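PDB 3FEF: alpha-galacturonidase from Bacillus subtilis, which hydrolyses alpha-1,4-linked di-galacturonate and related alpha-D-galacturonides, using NAD(+) and a divalent metal, manganese, as cofactors. Local coordinates for residues V66-L69 with K70-L73; D90-V93 with D94-P98; K177-A180 with E181-T184; Q307-E310 with R311-Q315. All blocks are in the same frame, centred on the assembly; numbering follows the deposited sequence.

Contact 1 of 4, residues V66-L69 with K70-L73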
ATOM      1  N   VAL A  66     -38.790 -23.301   6.937  1.00 35.11           N
ATOM      2  CA  VAL A  66     -39.167 -22.245   7.883  1.00 35.05           C
ATOM      3  C   VAL A  66     -39.601 -20.988   7.134  1.00 37.41           C
ATOM      4  O   VAL A  66     -39.228 -20.782   5.976  1.00 39.41           O
ATOM      5  CB  VAL A  66     -38.012 -21.889   8.852  1.00 35.50           C
ATOM      6  CG1 VAL A  66     -37.618 -23.100   9.698  1.00 33.92           C
ATOM      7  CG2 VAL A  66     -36.822 -21.351   8.073  1.00 35.92           C
ATOM      8  N   SER A  67     -40.369 -20.136   7.806  1.00 38.64           N
ATOM      9  CA  SER A  67     -41.104 -19.070   7.134  1.00 41.51           C
ATOM     10  C   SER A  67     -40.383 -17.737   7.094  1.00 41.24           C
ATOM     11  O   SER A  67     -40.771 -16.862   6.331  1.00 43.76           O
ATOM     12  CB  SER A  67     -42.461 -18.866   7.803  1.00 42.16           C
ATOM     13  OG  SER A  67     -42.277 -18.681   9.199  1.00 45.89           O
ATOM     14  N   THR A  68     -39.350 -17.567   7.914  1.00 40.11           N
ATOM     15  CA  THR A  68     -38.622 -16.303   7.926  1.00 37.57           C
ATOM     16  C   THR A  68     -37.108 -16.486   8.060  1.00 36.83           C
ATOM     17  O   THR A  68     -36.649 -17.520   8.552  1.00 37.26           O
ATOM     18  CB  THR A  68     -39.104 -15.408   9.072  1.00 36.65           C
ATOM     19  OG1 THR A  68     -38.799 -16.047  10.306  1.00 36.07           O
ATOM     20  CG2 THR A  68     -40.616 -15.156   8.978  1.00 36.27           C
ATOM     21  N   LEU A  69     -36.356 -15.469   7.626  1.00 33.36           N
ATOM     22  CA  LEU A  69     -34.908 -15.434   7.712  1.00 36.32           C
ATOM     23  C   LEU A  69     -34.437 -15.613   9.148  1.00 37.77           C
ATOM     24  O   LEU A  69     -33.529 -16.412   9.432  1.00 35.61           O
ATOM     25  CB  LEU A  69     -34.388 -14.081   7.224  1.00 39.06           C
ATOM     26  CG  LEU A  69     -33.888 -13.828   5.801  1.00 42.11           C
ATOM     27  CD1 LEU A  69     -33.484 -12.363   5.656  1.00 39.80           C
ATOM     28  CD2 LEU A  69     -32.706 -14.749   5.460  1.00 41.42           C
ATOM     29  N   LYS A  70     -35.033 -14.838  10.047  1.00 35.03           N
ATOM     30  CA  LYS A  70     -34.658 -14.876  11.449  1.00 37.28           C
ATOM     31  C   LYS A  70     -34.688 -16.294  12.008  1.00 36.52           C
ATOM     32  O   LYS A  70     -33.793 -16.696  12.726  1.00 38.99           O
ATOM     33  CB  LYS A  70     -35.588 -13.984  12.273  1.00 38.63           C
ATOM     34  CG  LYS A  70     -35.502 -14.221  13.772  1.00 39.71           C
ATOM     35  CD  LYS A  70     -36.388 -13.236  14.515  1.00 43.38           C
ATOM     36  CE  LYS A  70     -35.986 -13.109  15.978  1.00 44.57           C
ATOM     37  NZ  LYS A  70     -36.912 -12.159  16.670  1.00 48.39           N
ATOM     38  N   LYS A  71     -35.726 -17.044  11.685  1.00 37.65           N
ATOM     39  CA  LYS A  71     -35.846 -18.404  12.180  1.00 39.97           C
ATOM     40  C   LYS A  71     -34.795 -19.323  11.550  1.00 37.96           C
ATOM     41  O   LYS A  71     -34.220 -20.160  12.224  1.00 36.00           O
ATOM     42  CB  LYS A  71     -37.248 -18.929  11.909  1.00 43.97           C
ATOM     43  CG  LYS A  71     -37.975 -19.452  13.153  1.00 49.10           C
ATOM     44  CD  LYS A  71     -39.490 -19.226  13.038  1.00 51.57           C
ATOM     45  CE  LYS A  71     -39.953 -19.349  11.585  1.00 51.93           C
ATOM     46  NZ  LYS A  71     -41.347 -18.841  11.367  1.00 53.94           N
ATOM     47  N   ALA A  72     -34.545 -19.157  10.256  1.00 37.51           N
ATOM     48  CA  ALA A  72     -33.481 -19.902   9.590  1.00 36.87           C
ATOM     49  C   ALA A  72     -32.129 -19.645  10.255  1.00 33.97           C
ATOM     50  O   ALA A  72     -31.382 -20.579  10.524  1.00 33.58           O
ATOM     51  CB  ALA A  72     -33.418 -19.548   8.116  1.00 35.27           C
ATOM     52  N   LEU A  73     -31.851 -18.382  10.563  1.00 34.32           N
ATOM     53  CA  LEU A  73     -30.515 -17.966  10.981  1.00 35.19           C
ATOM     54  C   LEU A  73     -30.208 -18.248  12.456  1.00 36.79           C
ATOM     55  O   LEU A  73     -29.067 -18.525  12.816  1.00 35.68           O
ATOM     56  CB  LEU A  73     -30.289 -16.485  10.662  1.00 33.15           C
ATOM     57  CG  LEU A  73     -30.306 -16.058   9.178  1.00 32.95           C
ATOM     58  CD1 LEU A  73     -30.159 -14.565   9.065  1.00 29.23           C
ATOM     59  CD2 LEU A  73     -29.213 -16.738   8.341  1.00 30.66           C
TER
HETATM   60  O   HOH W   1     -41.957 -21.666  10.210  1.00 43.87           O

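Contact 2 of 4, residues D90-V93 with D94-P98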
ATOM      1  N   ASP A  90     -37.489 -11.352 -15.470  1.00 36.33           N
ATOM      2  CA  ASP A  90     -36.465 -10.313 -15.379  1.00 34.64           C
ATOM      3  C   ASP A  90     -35.242 -10.711 -16.203  1.00 34.97           C
ATOM      4  O   ASP A  90     -34.642  -9.887 -16.894  1.00 32.56           O
ATOM      5  CB  ASP A  90     -36.060 -10.080 -13.929  1.00 35.74           C
ATOM      6  CG  ASP A  90     -37.178  -9.487 -13.108  1.00 40.81           C
ATOM      7  OD1 ASP A  90     -38.066  -8.838 -13.701  1.00 41.67           O
ATOM      8  OD2 ASP A  90     -37.175  -9.667 -11.868  1.00 43.56           O
HETATM    9  N   MSE A  91     -34.905 -11.992 -16.154  1.00 33.30           N
HETATM   10  CA  MSE A  91     -33.711 -12.487 -16.820  1.00 37.97           C
HETATM   11  C   MSE A  91     -33.813 -12.426 -18.342  1.00 36.39           C
HETATM   12  O   MSE A  91     -32.822 -12.144 -19.029  1.00 36.55           O
HETATM   13  CB  MSE A  91     -33.393 -13.905 -16.348  1.00 40.02           C
HETATM   14  CG  MSE A  91     -31.948 -14.268 -16.531  1.00 45.20           C
HETATM   15 SE   MSE A  91     -31.426 -15.887 -15.570  1.00 52.31          SE
HETATM   16  CE  MSE A  91     -29.635 -16.068 -16.364  1.00 46.83           C
ATOM     17  N   GLU A  92     -35.008 -12.688 -18.864  1.00 34.76           N
ATOM     18  CA  GLU A  92     -35.268 -12.578 -20.286  1.00 35.26           C
ATOM     19  C   GLU A  92     -34.859 -11.185 -20.785  1.00 32.82           C
ATOM     20  O   GLU A  92     -34.301 -11.030 -21.878  1.00 33.09           O
ATOM     21  CB  GLU A  92     -36.748 -12.848 -20.560  1.00 41.15           C
ATOM     22  CG  GLU A  92     -37.105 -13.061 -22.031  1.00 48.75           C
ATOM     23  CD  GLU A  92     -38.545 -13.546 -22.214  1.00 54.79           C
ATOM     24  OE1 GLU A  92     -38.923 -14.550 -21.564  1.00 57.88           O
ATOM     25  OE2 GLU A  92     -39.302 -12.927 -23.001  1.00 56.48           O
ATOM     26  N   VAL A  93     -35.139 -10.174 -19.974  1.00 33.98           N
ATOM     27  CA  VAL A  93     -34.655  -8.821 -20.224  1.00 34.99           C
ATOM     28  C   VAL A  93     -33.121  -8.736 -20.067  1.00 33.84           C
ATOM     29  O   VAL A  93     -32.436  -8.355 -21.001  1.00 35.29           O
ATOM     30  CB  VAL A  93     -35.353  -7.803 -19.312  1.00 36.17           C
ATOM     31  CG1 VAL A  93     -34.814  -6.386 -19.572  1.00 36.78           C
ATOM     32  CG2 VAL A  93     -36.868  -7.861 -19.527  1.00 34.48           C
ATOM     33  N   ASP A  94     -32.583  -9.112 -18.911  1.00 32.18           N
ATOM     34  CA  ASP A  94     -31.118  -9.132 -18.742  1.00 33.43           C
ATOM     35  C   ASP A  94     -30.444  -9.711 -19.993  1.00 30.85           C
ATOM     36  O   ASP A  94     -29.570  -9.101 -20.592  1.00 29.33           O
ATOM     37  CB  ASP A  94     -30.694 -10.013 -17.554  1.00 34.08           C
ATOM     38  CG  ASP A  94     -31.246  -9.539 -16.225  1.00 35.85           C
ATOM     39  OD1 ASP A  94     -31.723  -8.393 -16.150  1.00 37.40           O
ATOM     40  OD2 ASP A  94     -31.190 -10.315 -15.246  1.00 36.50           O
ATOM     41  N   VAL A  95     -30.857 -10.907 -20.370  1.00 31.37           N
ATOM     42  CA  VAL A  95     -30.137 -11.678 -21.374  1.00 30.11           C
ATOM     43  C   VAL A  95     -30.488 -11.341 -22.825  1.00 30.68           C
ATOM     44  O   VAL A  95     -29.619 -11.381 -23.678  1.00 33.20           O
ATOM     45  CB  VAL A  95     -30.298 -13.196 -21.110  1.00 29.90           C
ATOM     46  CG1 VAL A  95     -29.491 -14.009 -22.105  1.00 27.33           C
ATOM     47  CG2 VAL A  95     -29.870 -13.520 -19.670  1.00 31.27           C
ATOM     48  N   HIS A  96     -31.738 -11.003 -23.123  1.00 30.64           N
ATOM     49  CA  HIS A  96     -32.138 -10.879 -24.539  1.00 30.64           C
ATOM     50  C   HIS A  96     -32.374  -9.472 -25.098  1.00 28.16           C
ATOM     51  O   HIS A  96     -32.140  -9.224 -26.293  1.00 28.71           O
ATOM     52  CB  HIS A  96     -33.332 -11.801 -24.857  1.00 30.92           C
ATOM     53  CG  HIS A  96     -32.998 -13.255 -24.754  1.00 31.50           C
ATOM     54  ND1 HIS A  96     -32.204 -13.899 -25.679  1.00 31.12           N
ATOM     55  CD2 HIS A  96     -33.312 -14.180 -23.814  1.00 30.78           C
ATOM     56  CE1 HIS A  96     -32.062 -15.164 -25.326  1.00 33.08           C
ATOM     57  NE2 HIS A  96     -32.725 -15.361 -24.199  1.00 34.26           N
ATOM     58  N   LEU A  97     -32.792  -8.542 -24.253  1.00 27.27           N
ATOM     59  CA  LEU A  97     -33.050  -7.186 -24.747  1.00 30.60           C
ATOM     60  C   LEU A  97     -31.841  -6.554 -25.462  1.00 28.47           C
ATOM     61  O   LEU A  97     -31.983  -5.919 -26.481  1.00 31.90           O
ATOM     62  CB  LEU A  97     -33.560  -6.279 -23.625  1.00 30.55           C
ATOM     63  CG  LEU A  97     -34.136  -4.951 -24.125  1.00 34.94           C
ATOM     64  CD1 LEU A  97     -35.249  -5.182 -25.176  1.00 33.43           C
ATOM     65  CD2 LEU A  97     -34.660  -4.109 -22.964  1.00 32.55           C
ATOM     66  N   PRO A  98     -30.632  -6.725 -24.929  1.00 30.58           N
ATOM     67  CA  PRO A  98     -29.546  -6.015 -25.626  1.00 29.97           C
ATOM     68  C   PRO A  98     -29.321  -6.459 -27.073  1.00 27.95           C
ATOM     69  O   PRO A  98     -28.557  -5.825 -27.802  1.00 27.42           O
ATOM     70  CB  PRO A  98     -28.322  -6.348 -24.773  1.00 28.53           C
ATOM     71  CG  PRO A  98     -28.909  -6.588 -23.395  1.00 27.92           C
ATOM     72  CD  PRO A  98     -30.180  -7.336 -23.667  1.00 29.50           C
TER

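Contact 3 of 4, residues K177-A180 with E181-T184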
ATOM      1  N   LYS A 177     -10.675 -31.247 -14.639  1.00 23.00           N
ATOM      2  CA  LYS A 177     -11.041 -32.515 -15.274  1.00 26.72           C
ATOM      3  C   LYS A 177     -10.492 -32.554 -16.698  1.00 27.19           C
ATOM      4  O   LYS A 177     -10.034 -33.599 -17.164  1.00 25.57           O
ATOM      5  CB  LYS A 177     -12.559 -32.709 -15.304  1.00 27.75           C
ATOM      6  CG  LYS A 177     -13.217 -32.786 -13.920  1.00 34.33           C
ATOM      7  CD  LYS A 177     -14.735 -33.016 -14.045  1.00 37.01           C
ATOM      8  CE  LYS A 177     -15.439 -32.947 -12.690  1.00 38.93           C
ATOM      9  NZ  LYS A 177     -14.924 -33.978 -11.750  1.00 41.97           N
ATOM     10  N   LEU A 178     -10.528 -31.408 -17.377  1.00 27.30           N
ATOM     11  CA  LEU A 178      -9.976 -31.294 -18.725  1.00 26.96           C
ATOM     12  C   LEU A 178      -8.490 -31.621 -18.713  1.00 27.15           C
ATOM     13  O   LEU A 178      -8.002 -32.373 -19.543  1.00 25.82           O
ATOM     14  CB  LEU A 178     -10.194 -29.887 -19.285  1.00 28.36           C
ATOM     15  CG  LEU A 178      -9.439 -29.557 -20.581  1.00 30.09           C
ATOM     16  CD1 LEU A 178      -9.925 -30.470 -21.720  1.00 27.02           C
ATOM     17  CD2 LEU A 178      -9.594 -28.096 -20.953  1.00 26.45           C
ATOM     18  N   LEU A 179      -7.766 -31.034 -17.766  1.00 28.02           N
ATOM     19  CA  LEU A 179      -6.345 -31.299 -17.626  1.00 24.93           C
ATOM     20  C   LEU A 179      -6.068 -32.765 -17.236  1.00 25.39           C
ATOM     21  O   LEU A 179      -5.104 -33.365 -17.716  1.00 23.89           O
ATOM     22  CB  LEU A 179      -5.740 -30.347 -16.593  1.00 27.29           C
ATOM     23  CG  LEU A 179      -5.651 -28.852 -16.942  1.00 29.57           C
ATOM     24  CD1 LEU A 179      -5.355 -28.050 -15.674  1.00 27.71           C
ATOM     25  CD2 LEU A 179      -4.566 -28.602 -17.981  1.00 27.30           C
ATOM     26  N   ALA A 180      -6.881 -33.347 -16.360  1.00 22.36           N
ATOM     27  CA  ALA A 180      -6.667 -34.760 -16.040  1.00 24.73           C
ATOM     28  C   ALA A 180      -6.788 -35.626 -17.308  1.00 26.65           C
ATOM     29  O   ALA A 180      -5.980 -36.515 -17.532  1.00 25.96           O
ATOM     30  CB  ALA A 180      -7.624 -35.238 -14.959  1.00 22.71           C
ATOM     31  N   GLU A 181      -7.777 -35.348 -18.150  1.00 27.42           N
ATOM     32  CA  GLU A 181      -7.942 -36.116 -19.379  1.00 31.35           C
ATOM     33  C   GLU A 181      -6.807 -35.883 -20.376  1.00 32.22           C
ATOM     34  O   GLU A 181      -6.436 -36.795 -21.134  1.00 28.97           O
ATOM     35  CB  GLU A 181      -9.310 -35.865 -20.011  1.00 35.24           C
ATOM     36  CG  GLU A 181     -10.450 -36.389 -19.132  1.00 38.94           C
ATOM     37  CD  GLU A 181     -11.784 -36.395 -19.824  1.00 41.63           C
ATOM     38  OE1 GLU A 181     -11.829 -36.232 -21.062  1.00 43.37           O
ATOM     39  OE2 GLU A 181     -12.801 -36.554 -19.121  1.00 46.41           O
HETATM   40  N   MSE A 182      -6.243 -34.678 -20.353  1.00 28.23           N
HETATM   41  CA  MSE A 182      -5.113 -34.354 -21.209  1.00 29.94           C
HETATM   42  C   MSE A 182      -3.885 -35.162 -20.799  1.00 29.17           C
HETATM   43  O   MSE A 182      -3.155 -35.658 -21.647  1.00 28.48           O
HETATM   44  CB  MSE A 182      -4.819 -32.851 -21.161  1.00 31.31           C
HETATM   45  CG  MSE A 182      -3.433 -32.464 -21.622  1.00 32.70           C
HETATM   46 SE   MSE A 182      -2.964 -30.620 -21.053  1.00 42.60          SE
HETATM   47  CE  MSE A 182      -2.424 -31.035 -19.214  1.00 35.48           C
ATOM     48  N   VAL A 183      -3.666 -35.277 -19.493  1.00 28.78           N
ATOM     49  CA  VAL A 183      -2.611 -36.119 -18.939  1.00 31.20           C
ATOM     50  C   VAL A 183      -2.708 -37.566 -19.446  1.00 32.47           C
ATOM     51  O   VAL A 183      -1.717 -38.147 -19.886  1.00 31.24           O
ATOM     52  CB  VAL A 183      -2.680 -36.141 -17.404  1.00 32.87           C
ATOM     53  CG1 VAL A 183      -1.752 -37.211 -16.833  1.00 30.88           C
ATOM     54  CG2 VAL A 183      -2.358 -34.735 -16.819  1.00 30.84           C
ATOM     55  N   THR A 184      -3.899 -38.142 -19.364  1.00 30.66           N
ATOM     56  CA  THR A 184      -4.138 -39.467 -19.901  1.00 37.26           C
ATOM     57  C   THR A 184      -3.890 -39.520 -21.410  1.00 37.83           C
ATOM     58  O   THR A 184      -3.181 -40.391 -21.902  1.00 37.52           O
ATOM     59  CB  THR A 184      -5.572 -39.919 -19.649  1.00 37.02           C
ATOM     60  OG1 THR A 184      -5.825 -39.915 -18.244  1.00 37.70           O
ATOM     61  CG2 THR A 184      -5.785 -41.334 -20.193  1.00 37.47           C
TER

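Contact 4 of 4, residues Q307-E310 with R311-Q315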
ATOM      1  N   GLN A 307     -41.035 -31.246 -12.346  1.00 40.92           N
ATOM      2  CA  GLN A 307     -41.648 -32.557 -12.532  1.00 43.69           C
ATOM      3  C   GLN A 307     -40.879 -33.616 -11.781  1.00 41.69           C
ATOM      4  O   GLN A 307     -41.466 -34.442 -11.091  1.00 42.56           O
ATOM      5  CB  GLN A 307     -41.711 -32.924 -14.015  1.00 45.22           C
ATOM      6  CG  GLN A 307     -42.605 -32.010 -14.811  1.00 50.07           C
ATOM      7  CD  GLN A 307     -42.548 -32.294 -16.301  1.00 52.73           C
ATOM      8  OE1 GLN A 307     -42.777 -33.426 -16.739  1.00 53.07           O
ATOM      9  NE2 GLN A 307     -42.241 -31.267 -17.089  1.00 53.02           N
ATOM     10  N   GLU A 308     -39.557 -33.588 -11.920  1.00 42.61           N
ATOM     11  CA  GLU A 308     -38.707 -34.508 -11.181  1.00 42.95           C
ATOM     12  C   GLU A 308     -38.964 -34.395  -9.679  1.00 41.97           C
ATOM     13  O   GLU A 308     -39.116 -35.405  -8.980  1.00 41.05           O
ATOM     14  CB  GLU A 308     -37.226 -34.280 -11.486  1.00 45.30           C
ATOM     15  CG  GLU A 308     -36.391 -35.527 -11.211  1.00 51.66           C
ATOM     16  CD  GLU A 308     -35.011 -35.233 -10.634  1.00 56.58           C
ATOM     17  OE1 GLU A 308     -34.550 -34.065 -10.699  1.00 57.45           O
ATOM     18  OE2 GLU A 308     -34.383 -36.187 -10.107  1.00 58.37           O
ATOM     19  N   THR A 309     -39.022 -33.165  -9.183  1.00 39.60           N
ATOM     20  CA  THR A 309     -39.344 -32.942  -7.774  1.00 40.84           C
ATOM     21  C   THR A 309     -40.680 -33.594  -7.364  1.00 41.06           C
ATOM     22  O   THR A 309     -40.777 -34.224  -6.306  1.00 39.75           O
ATOM     23  CB  THR A 309     -39.417 -31.452  -7.442  1.00 40.39           C
ATOM     24  OG1 THR A 309     -38.108 -30.863  -7.551  1.00 39.29           O
ATOM     25  CG2 THR A 309     -39.988 -31.256  -6.027  1.00 38.20           C
ATOM     26  N   GLU A 310     -41.710 -33.432  -8.186  1.00 42.01           N
ATOM     27  CA  GLU A 310     -43.007 -34.026  -7.857  1.00 47.01           C
ATOM     28  C   GLU A 310     -42.916 -35.550  -7.879  1.00 46.46           C
ATOM     29  O   GLU A 310     -43.619 -36.239  -7.143  1.00 46.65           O
ATOM     30  CB  GLU A 310     -44.108 -33.527  -8.802  1.00 50.29           C
ATOM     31  CG  GLU A 310     -44.453 -32.042  -8.638  1.00 54.20           C
ATOM     32  CD  GLU A 310     -44.727 -31.657  -7.183  1.00 59.55           C
ATOM     33  OE1 GLU A 310     -45.534 -32.351  -6.510  1.00 60.85           O
ATOM     34  OE2 GLU A 310     -44.136 -30.653  -6.713  1.00 60.26           O
ATOM     35  N   ARG A 311     -42.022 -36.066  -8.718  1.00 47.08           N
ATOM     36  CA  ARG A 311     -41.795 -37.499  -8.827  1.00 47.76           C
ATOM     37  C   ARG A 311     -41.302 -38.051  -7.500  1.00 48.65           C
ATOM     38  O   ARG A 311     -41.902 -38.967  -6.930  1.00 48.06           O
ATOM     39  CB  ARG A 311     -40.763 -37.775  -9.913  1.00 49.49           C
ATOM     40  CG  ARG A 311     -41.018 -39.034 -10.729  1.00 53.38           C
ATOM     41  CD  ARG A 311     -39.930 -39.210 -11.787  1.00 55.51           C
ATOM     42  NE  ARG A 311     -38.639 -39.514 -11.163  1.00 60.08           N
ATOM     43  CZ  ARG A 311     -37.455 -39.345 -11.748  1.00 61.25           C
ATOM     44  NH1 ARG A 311     -37.383 -38.859 -12.985  1.00 61.99           N
ATOM     45  NH2 ARG A 311     -36.340 -39.655 -11.092  1.00 60.40           N
ATOM     46  N   LEU A 312     -40.206 -37.481  -7.006  1.00 46.54           N
ATOM     47  CA  LEU A 312     -39.643 -37.904  -5.738  1.00 45.17           C
ATOM     48  C   LEU A 312     -40.670 -37.782  -4.612  1.00 44.50           C
ATOM     49  O   LEU A 312     -40.729 -38.628  -3.736  1.00 44.48           O
ATOM     50  CB  LEU A 312     -38.373 -37.111  -5.407  1.00 44.02           C
ATOM     51  CG  LEU A 312     -37.238 -37.184  -6.442  1.00 44.38           C
ATOM     52  CD1 LEU A 312     -36.161 -36.127  -6.176  1.00 41.64           C
ATOM     53  CD2 LEU A 312     -36.621 -38.575  -6.510  1.00 42.47           C
ATOM     54  N   ILE A 313     -41.480 -36.732  -4.632  1.00 44.50           N
ATOM     55  CA  ILE A 313     -42.483 -36.562  -3.592  1.00 46.88           C
ATOM     56  C   ILE A 313     -43.572 -37.643  -3.658  1.00 48.41           C
ATOM     57  O   ILE A 313     -44.059 -38.102  -2.635  1.00 49.67           O
ATOM     58  CB  ILE A 313     -43.128 -35.169  -3.652  1.00 47.60           C
ATOM     59  CG1 ILE A 313     -42.123 -34.107  -3.172  1.00 48.24           C
ATOM     60  CG2 ILE A 313     -44.408 -35.143  -2.819  1.00 46.38           C
ATOM     61  CD1 ILE A 313     -42.630 -32.687  -3.239  1.00 47.48           C
ATOM     62  N   VAL A 314     -43.941 -38.040  -4.869  1.00 49.63           N
ATOM     63  CA  VAL A 314     -44.933 -39.090  -5.083  1.00 50.76           C
ATOM     64  C   VAL A 314     -44.396 -40.457  -4.675  1.00 50.77           C
ATOM     65  O   VAL A 314     -45.065 -41.214  -3.973  1.00 51.08           O
ATOM     66  CB  VAL A 314     -45.342 -39.163  -6.567  1.00 50.77           C
ATOM     67  CG1 VAL A 314     -45.840 -40.555  -6.918  1.00 51.03           C
ATOM     68  CG2 VAL A 314     -46.392 -38.100  -6.886  1.00 50.89           C
ATOM     69  N   GLN A 315     -43.188 -40.763  -5.132  1.00 50.31           N
ATOM     70  CA  GLN A 315     -42.524 -42.020  -4.819  1.00 49.37           C
ATOM     71  C   GLN A 315     -41.909 -42.011  -3.423  1.00 48.65           C
ATOM     72  O   GLN A 315     -41.282 -42.975  -3.012  1.00 47.35           O
ATOM     73  CB  GLN A 315     -41.436 -42.291  -5.854  1.00 51.34           C
ATOM     74  CG  GLN A 315     -41.975 -42.488  -7.254  1.00 53.04           C
ATOM     75  CD  GLN A 315     -40.900 -42.345  -8.297  1.00 55.11           C
ATOM     76  OE1 GLN A 315     -39.817 -41.836  -8.012  1.00 57.99           O
ATOM     77  NE2 GLN A 315     -41.190 -42.776  -9.519  1.00 54.83           N
TER

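Contact 1 of 4, residues V66-L69 with K70-L73
Val66 CG2 lies 3.9 Å from Ala72 CB, and both residues meet Tyr39 of the neighbouring strand; the small alanine lets the helix lie close. Leu69 CD2 approaches Leu73 CD1 at 4.4 Å, and both leucines also touch Ala132 of helix 112-136. These apolar contacts fill the inner side.

The polar side-chain contact joins Ser67 and Lys71. Lys71 bends at chi2 and chi3, and its NZ is modelled 2.4 Å from Ser67 OG, a hydrogen bond so short that its exact length is doubtful. A water accepts from Lys71 NZ at 3.1 Å and weakly from Ser67 N, linking the lysine to the loop backbone.

Two backbone bonds open the short helix 69-73. Ala72 N donates to Thr68 O at 3.2 Å, and Leu73 N to Leu69 O at 2.8 Å. Thr68 holds the N-cap position, a natural place for a small hydroxyl residue. Its OG1 sits between the backbone N and the carbonyl carbon (chi1 64°), 3.6 Å from Lys71 CB. This is a strand-to-helix turn at the edge strand of a Rossmann-type parallel sheet; its first residues, Val66 to Thr68, close the range that by similarity binds NAD(+).

Contact 2 of 4, residues D90-V93 with D94-P98
Met91, a selenomethionine here, crosses Val95 one turn further along helix 88-96, its CG 3.8 Å from Val95 CG2. With CG anti to the backbone N (chi1 -157°) and the chain extended beyond it, the long flexible side chain leaves the helix on the same flank as the valine. On another flank Val93 and Leu97 lie side by side, pointing the same way, with Val93 CG1 4.1 Å from Leu97 CD2. Asp94 turns back over the preceding turn, and its OD2 comes within 3.7 Å of Met91 CA. The imidazole of His96 has the Glu92 carbonyl oxygen at its edge, near the ring plane, while Val95 CG1 stands over the centre of one face.

Four successive backbone bonds underlie these pairs. The one from Val95 N to Met91 O is short at 2.7 Å; the last, from Leu97 N to Val93 O, is longer at 3.3 Å.

Further out, polar partners fix the polar ends. Asp94 OD2 forms a salt bridge with Arg121 and Glu92 OE1 one with Lys299, while His96 is held at both nitrogens, ND1 by Glu99 and NE2 by the backbone N of Ile295. Met91 and Val95 both pack on Ile295, and Leu97 and Pro98 on Leu431 of helix 425-435. The result is the C-terminal part of an alpha-helix, its i to i+4 pairs packed among helices 112-136, 295-314 and 425-435, with Met91 about 8 Å by side chain from Asn147, a substrate-binding residue by similarity.

Contact 3 of 4, residues K177-A180 with E181-T184
Residues 177-180 and 181-184 are consecutive turns of helix 171-187, joined by four i to i+4 hydrogen bonds: Glu181 N to Lys177 O, Met182 N to Leu178 O and Val183 N to Leu179 O, each 3.0 Å, and Thr184 N to Ala180 O, 3.2 Å. They form an even ladder without a kink.

Among the side chains, Leu179 and Met182, a selenomethionine, lie alongside each other on the buried flank. Met182 bends at chi3 (81°), folding its terminal CE back to 3.5 Å from Leu179 CD2, tighter than usual for two carbons; SE follows at 4.0 Å from the same methyl, Leu179 CD2. Both residues also pack on Phe224 of helix 220-231. Val183 sets CG2 3.2 Å from Leu179 O, against the backbone of the previous turn.

The more polar flank looks further afield for its partners. The aliphatic part of Glu181 passes the earlier turn, with CG 3.4 Å from Lys177 O, while its OE1 accepts from Glu239 N; Thr184 OG1 bonds to Ile189 O. Contact within the helix is therefore apolar and backbone-made, while the side-chain hydrogen bonds tie it to Ile189, just after the helix, and to Glu239, after helix 220-231.

Contact 4 of 4, residues Q307-E310 with R311-Q315
Glu308 lays its CG over one face of the Arg311 guanidinium, toward the rim, 3.9 Å from Arg311 NH1. The two chains pass at a slant: Glu308 bends at chi2 (-143°) and Arg311 at chi3 (68°), and the planes of carboxylate and guanidinium stand 60° apart. Glu308 OE2 remains 4.1 Å from Arg311 NH2 and well out of the guanidinium plane, with no N-H aimed at it. The pair is thus an attraction of nearby charges rather than a salt bridge.

On a second flank the methyls of Thr309 and Ile313 run side by side, Thr309 CG2 lying 4.1 Å from Ile313 CD1. Threonine suits this place because its methyl packs while its hydroxyl, on the other branch, meets Gln16, Arg20 and Lys305 O; isoleucine supplies a long apolar arm. Leu312 adds CG at 3.6 Å from Glu308 O and packs on Ile52 of helix 43-53, which Thr309 also touches.

Successive i to i+4 backbone bonds hold the turns together, from Arg311 N to Gln307 O at 2.9 Å through to Val314 N to Glu310 O. Glu310 reaches across to Lys48 on helix 43-53, a residue of the NAD(+) region by similarity, and forms a salt bridge. The chemistry divides accordingly: a loose charge pairing on the exposed flank, and apolar packing with firm polar bonds where helix 295-314 meets the nucleotide-binding domain.

Contacts 2 to 4 are turns within helices, contact 1 the turn leading into one, and none touches another. Contacts 1, 2 and 3 fall in the N-terminal family 4 region, contact 4 in the C-terminal one. Contacts 2 and 3 both lie near the bound magnesium ion, about 12 Å from the Met91 side chain and about 13 Å from that of Lys177, which is also about 8 Å from that of His170, the proton donor by similarity. Contact 1 includes the last residues of the range that by similarity binds NAD(+), and Glu310 of contact 4 pairs with Lys48 within it. Helix 295-314 joins contacts 2 and 4, packing on Met91 near its start and carrying residues 307-314 at its end.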